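Local coordinates for protein peroxisomal acyl-coenzyme A oxidase 1 (Arabidopsis thaliana, PDB 1W07) that catalyses the FAD-dependent desaturation of long- and medium-chain acyl-CoAs to 2-trans-enoyl-CoAs, passing electrons to oxygen to give hydrogen peroxide, at residues Gln130-Thr138 / Val182-Ala190. The protein carries 1 engineered substitution. Residues are numbered along the deposited sequence; the frame is centred on the assembly and turned at random.
Sequences QIIGCYAQT and VSTHAVVYA. With FAD (flavin-adenine dinucleotide), chain I.
Val182 packs on Ile132 beside a parallel strand pair in the beta domain of the acyl-CoA dehydrogenase/oxidase fold; strands 133-136 and 185-190 run 23° apart in direction. Val182 CG1 lies 3.8 Å from Ile132 CG2, and Leu651 and Leu655 of the second subunit pack on this end. Ser183 OG, held by Gly178 O, sits beside Cys134 CB. Thr184 bonds twice to one residue: its N reaches Ile132 O at 2.8 Å, in the carbonyl plane, while its OG1 accepts a nearly straight bond from Ile132 N. With chi1 at 61°, OG1 stands between its own N and carbonyl carbon, and in the plane of the His185 ring it also shares a hydrogen bond with ND1. His185 N makes Ile132 O a double acceptor, and Ile131 CG2 meets the ring obliquely. Ala186 CB touches Cys134 SG. Val187 N bonds to Cys134 O at 3.1 Å, and Val187 O accepts from Ala136 N. Tyr189 N returns to Ala136 O. The Tyr189 ring meets that of Tyr135 obliquely, planes 45° apart, and Tyr189 OH is hydrogen-bonded to Gln113 OE1. The end of strand 133-136 and the residues after it bind the flavin: Tyr135 O accepts a hydrogen bond from FAD N3, Thr138 OG1 donates to FAD N1, and FAD O2 accepts from Gln137 N at 3.0 Å and Thr138 N at 2.8 Å.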
loop_
_atom_site.group_PDB
_atom_site.type_symbol
_atom_site.label_atom_id
_atom_site.label_comp_id
_atom_site.label_asym_id
_atom_site.label_seq_id
_atom_site.Cartn_x
_atom_site.Cartn_y
_atom_site.Cartn_z
ATOM N N GLN B 130 9.634 -35.337 14.514
ATOM C CA GLN B 130 8.994 -36.625 14.268
ATOM C C GLN B 130 7.523 -36.312 14.017
ATOM O O GLN B 130 6.735 -37.169 13.606
ATOM C CB GLN B 130 9.149 -37.556 15.473
ATOM C CG GLN B 130 10.595 -37.862 15.839
ATOM C CD GLN B 130 10.703 -38.842 16.985
ATOM O OE1 GLN B 130 10.342 -40.011 16.850
ATOM N NE2 GLN B 130 11.191 -38.369 18.126
ATOM N N ILE B 131 7.171 -35.059 14.287
ATOM C CA ILE B 131 5.831 -34.537 14.048
ATOM C C ILE B 131 6.007 -33.073 13.631
ATOM O O ILE B 131 7.022 -32.448 13.946
ATOM C CB ILE B 131 4.939 -34.582 15.301
ATOM C CG1 ILE B 131 5.502 -33.655 16.374
ATOM C CG2 ILE B 131 4.843 -36.010 15.820
ATOM C CD1 ILE B 131 4.552 -33.420 17.525
ATOM N N ILE B 132 5.029 -32.542 12.907
ATOM C CA ILE B 132 5.065 -31.159 12.455
ATOM C C ILE B 132 3.762 -30.521 12.916
ATOM O O ILE B 132 2.671 -30.967 12.555
ATOM C CB ILE B 132 5.211 -31.073 10.905
ATOM C CG1 ILE B 132 6.572 -31.630 10.488
ATOM C CG2 ILE B 132 5.101 -29.627 10.439
ATOM C CD1 ILE B 132 6.776 -31.707 8.987
ATOM N N GLY B 133 3.879 -29.478 13.733
ATOM C CA GLY B 133 2.692 -28.836 14.261
ATOM C C GLY B 133 2.448 -27.417 13.802
ATOM O O GLY B 133 3.349 -26.742 13.294
ATOM N N CYS B 134 1.212 -26.971 13.987
ATOM C CA CYS B 134 0.808 -25.626 13.608
ATOM C C CYS B 134 -0.043 -25.064 14.745
ATOM O O CYS B 134 -0.407 -25.797 15.663
ATOM C CB CYS B 134 0.009 -25.662 12.303
ATOM S SG CYS B 134 -1.435 -26.756 12.296
ATOM N N TYR B 135 -0.347 -23.770 14.675
ATOM C CA TYR B 135 -1.133 -23.071 15.694
ATOM C C TYR B 135 -2.537 -22.818 15.142
ATOM O O TYR B 135 -2.751 -21.852 14.412
ATOM C CB TYR B 135 -0.453 -21.733 16.014
ATOM C CG TYR B 135 -0.923 -21.058 17.273
ATOM C CD1 TYR B 135 -0.459 -21.472 18.520
ATOM C CD2 TYR B 135 -1.847 -20.007 17.224
ATOM C CE1 TYR B 135 -0.903 -20.862 19.683
ATOM C CE2 TYR B 135 -2.291 -19.397 18.391
ATOM C CZ TYR B 135 -1.817 -19.834 19.614
ATOM O OH TYR B 135 -2.282 -19.257 20.774
ATOM N N ALA B 136 -3.494 -23.672 15.500
ATOM C CA ALA B 136 -4.854 -23.535 14.990
ATOM C C ALA B 136 -5.800 -22.834 15.957
ATOM O O ALA B 136 -6.518 -23.469 16.736
ATOM C CB ALA B 136 -5.405 -24.898 14.598
ATOM N N GLN B 137 -5.795 -21.509 15.902
ATOM C CA GLN B 137 -6.660 -20.751 16.784
ATOM C C GLN B 137 -7.769 -20.067 15.984
ATOM O O GLN B 137 -8.947 -20.358 16.165
ATOM C CB GLN B 137 -5.811 -19.731 17.555
ATOM C CG GLN B 137 -6.584 -18.747 18.418
ATOM C CD GLN B 137 -5.666 -17.883 19.268
ATOM O OE1 GLN B 137 -5.037 -18.366 20.208
ATOM N NE2 GLN B 137 -5.564 -16.603 18.923
ATOM N N THR B 138 -7.378 -19.175 15.085
ATOM C CA THR B 138 -8.325 -18.425 14.271
ATOM C C THR B 138 -9.323 -19.282 13.489
ATOM O O THR B 138 -8.998 -20.366 13.008
ATOM C CB THR B 138 -7.568 -17.503 13.296
ATOM O OG1 THR B 138 -6.787 -16.581 14.062
ATOM C CG2 THR B 138 -8.533 -16.736 12.408
ATOM N N VAL B 182 0.936 -29.512 5.325
ATOM C CA VAL B 182 2.074 -30.097 6.017
ATOM C C VAL B 182 1.908 -30.679 7.407
ATOM O O VAL B 182 2.239 -31.844 7.627
ATOM C CB VAL B 182 3.230 -29.084 6.064
ATOM C CG1 VAL B 182 4.496 -29.721 6.700
ATOM C CG2 VAL B 182 3.495 -28.589 4.651
ATOM N N SER B 183 1.424 -29.870 8.345
ATOM C CA SER B 183 1.297 -30.311 9.720
ATOM C C SER B 183 0.579 -31.631 9.912
ATOM O O SER B 183 -0.447 -31.904 9.281
ATOM C CB SER B 183 0.624 -29.236 10.567
ATOM O OG SER B 183 1.489 -28.122 10.738
ATOM N N THR B 184 1.137 -32.460 10.788
ATOM C CA THR B 184 0.541 -33.752 11.103
ATOM C C THR B 184 -0.225 -33.597 12.412
ATOM O O THR B 184 -1.163 -34.342 12.679
ATOM C CB THR B 184 1.611 -34.856 11.294
ATOM O OG1 THR B 184 2.483 -34.512 12.382
ATOM C CG2 THR B 184 2.428 -35.031 10.025
ATOM N N HIS B 185 0.185 -32.609 13.208
ATOM C CA HIS B 185 -0.424 -32.329 14.501
ATOM C C HIS B 185 -0.665 -30.826 14.646
ATOM O O HIS B 185 -0.171 -30.013 13.856
ATOM C CB HIS B 185 0.495 -32.782 15.656
ATOM C CG HIS B 185 0.673 -34.267 15.762
ATOM N ND1 HIS B 185 1.351 -35.009 14.821
ATOM C CD2 HIS B 185 0.242 -35.149 16.697
ATOM C CE1 HIS B 185 1.326 -36.285 15.167
ATOM N NE2 HIS B 185 0.659 -36.395 16.302
ATOM N N ALA B 186 -1.411 -30.458 15.676
ATOM C CA ALA B 186 -1.667 -29.051 15.906
ATOM C C ALA B 186 -2.207 -28.747 17.282
ATOM O O ALA B 186 -2.857 -29.582 17.913
ATOM C CB ALA B 186 -2.639 -28.525 14.865
ATOM N N VAL B 187 -1.910 -27.549 17.758
ATOM C CA VAL B 187 -2.467 -27.134 19.028
ATOM C C VAL B 187 -3.777 -26.437 18.653
ATOM O O VAL B 187 -3.762 -25.360 18.044
ATOM C CB VAL B 187 -1.548 -26.150 19.770
ATOM C CG1 VAL B 187 -2.280 -25.569 20.976
ATOM C CG2 VAL B 187 -0.298 -26.873 20.233
ATOM N N VAL B 188 -4.901 -27.071 18.976
ATOM C CA VAL B 188 -6.209 -26.498 18.663
ATOM C C VAL B 188 -6.836 -25.786 19.864
ATOM O O VAL B 188 -6.812 -26.299 20.983
ATOM C CB VAL B 188 -7.196 -27.587 18.172
ATOM C CG1 VAL B 188 -8.575 -26.955 17.854
ATOM C CG2 VAL B 188 -6.600 -28.318 16.955
ATOM N N TYR B 189 -7.384 -24.595 19.627
ATOM C CA TYR B 189 -8.022 -23.830 20.689
ATOM C C TYR B 189 -9.542 -23.889 20.538
ATOM O O TYR B 189 -10.090 -23.630 19.467
ATOM C CB TYR B 189 -7.511 -22.378 20.701
ATOM C CG TYR B 189 -6.072 -22.282 21.167
ATOM C CD1 TYR B 189 -5.018 -22.492 20.277
ATOM C CD2 TYR B 189 -5.762 -22.082 22.517
ATOM C CE1 TYR B 189 -3.694 -22.510 20.717
ATOM C CE2 TYR B 189 -4.438 -22.108 22.968
ATOM C CZ TYR B 189 -3.409 -22.326 22.064
ATOM O OH TYR B 189 -2.109 -22.415 22.505
ATOM N N ALA B 190 -10.209 -24.263 21.623
ATOM C CA ALA B 190 -11.657 -24.397 21.628
ATOM C C ALA B 190 -12.196 -24.151 23.023
ATOM O O ALA B 190 -11.442 -24.107 23.997
ATOM C CB ALA B 190 -12.053 -25.805 21.163
HETATM P PA FAD I . -11.162 -8.310 12.734
HETATM O O1A FAD I . -10.637 -8.331 14.116
HETATM O O2A FAD I . -12.463 -8.964 12.474
HETATM O O5B FAD I . -11.214 -6.782 12.237
HETATM C C5B FAD I . -11.776 -6.436 10.970
HETATM C C4B FAD I . -12.042 -4.928 10.908
HETATM O O4B FAD I . -12.915 -4.600 12.005
HETATM C C3B FAD I . -10.751 -4.131 11.120
HETATM O O3B FAD I . -10.874 -2.845 10.507
HETATM C C2B FAD I . -10.703 -3.999 12.641
HETATM O O2B FAD I . -10.008 -2.806 13.012
HETATM C C1B FAD I . -12.190 -3.793 12.948
HETATM N N9A FAD I . -12.506 -4.180 14.343
HETATM C C8A FAD I . -12.634 -5.425 14.804
HETATM N N7A FAD I . -12.916 -5.392 16.107
HETATM C C5A FAD I . -12.963 -4.118 16.482
HETATM C C6A FAD I . -13.221 -3.479 17.688
HETATM N N6A FAD I . -13.402 -4.169 18.809
HETATM N N1A FAD I . -13.230 -2.079 17.715
HETATM C C2A FAD I . -12.973 -1.359 16.543
HETATM N N3A FAD I . -12.721 -2.003 15.418
HETATM C C4A FAD I . -12.709 -3.345 15.356
HETATM N N1 FAD I . -4.267 -17.425 13.060
HETATM C C2 FAD I . -3.891 -18.583 13.751
HETATM O O2 FAD I . -4.585 -19.001 14.675
HETATM N N3 FAD I . -2.725 -19.262 13.366
HETATM C C4 FAD I . -1.952 -18.788 12.300
HETATM O O4 FAD I . -0.912 -19.374 11.993
HETATM C C4X FAD I . -2.347 -17.648 11.605
HETATM N N5 FAD I . -1.629 -17.205 10.484
HETATM C C5X FAD I . -2.026 -16.073 9.768
HETATM C C6 FAD I . -1.367 -15.719 8.596
HETATM C C7 FAD I . -1.832 -14.663 7.823
HETATM C C7M FAD I . -1.089 -14.315 6.533
HETATM C C8 FAD I . -2.965 -13.948 8.227
HETATM C C8M FAD I . -3.499 -12.780 7.395
HETATM C C9 FAD I . -3.614 -14.299 9.405
HETATM C C9A FAD I . -3.156 -15.357 10.184
HETATM N N10 FAD I . -3.842 -15.768 11.336
HETATM C C10 FAD I . -3.493 -16.963 11.987
HETATM C "C1'" FAD I . -5.025 -15.018 11.828
HETATM C "C2'" FAD I . -4.574 -13.748 12.555
HETATM O "O2'" FAD I . -3.642 -14.080 13.586
HETATM C "C3'" FAD I . -5.717 -12.922 13.154
HETATM O "O3'" FAD I . -6.461 -13.730 14.070
HETATM C "C4'" FAD I . -6.673 -12.377 12.091
HETATM O "O4'" FAD I . -5.978 -12.037 10.888
HETATM C "C5'" FAD I . -7.380 -11.140 12.645
HETATM O "O5'" FAD I . -8.143 -10.502 11.621
HETATM P P FAD I . -9.748 -10.507 11.664
HETATM O O1P FAD I . -10.211 -11.054 10.371
HETATM O O2P FAD I . -10.189 -11.163 12.916
HETATM O O3P FAD I . -10.071 -8.935 11.733
#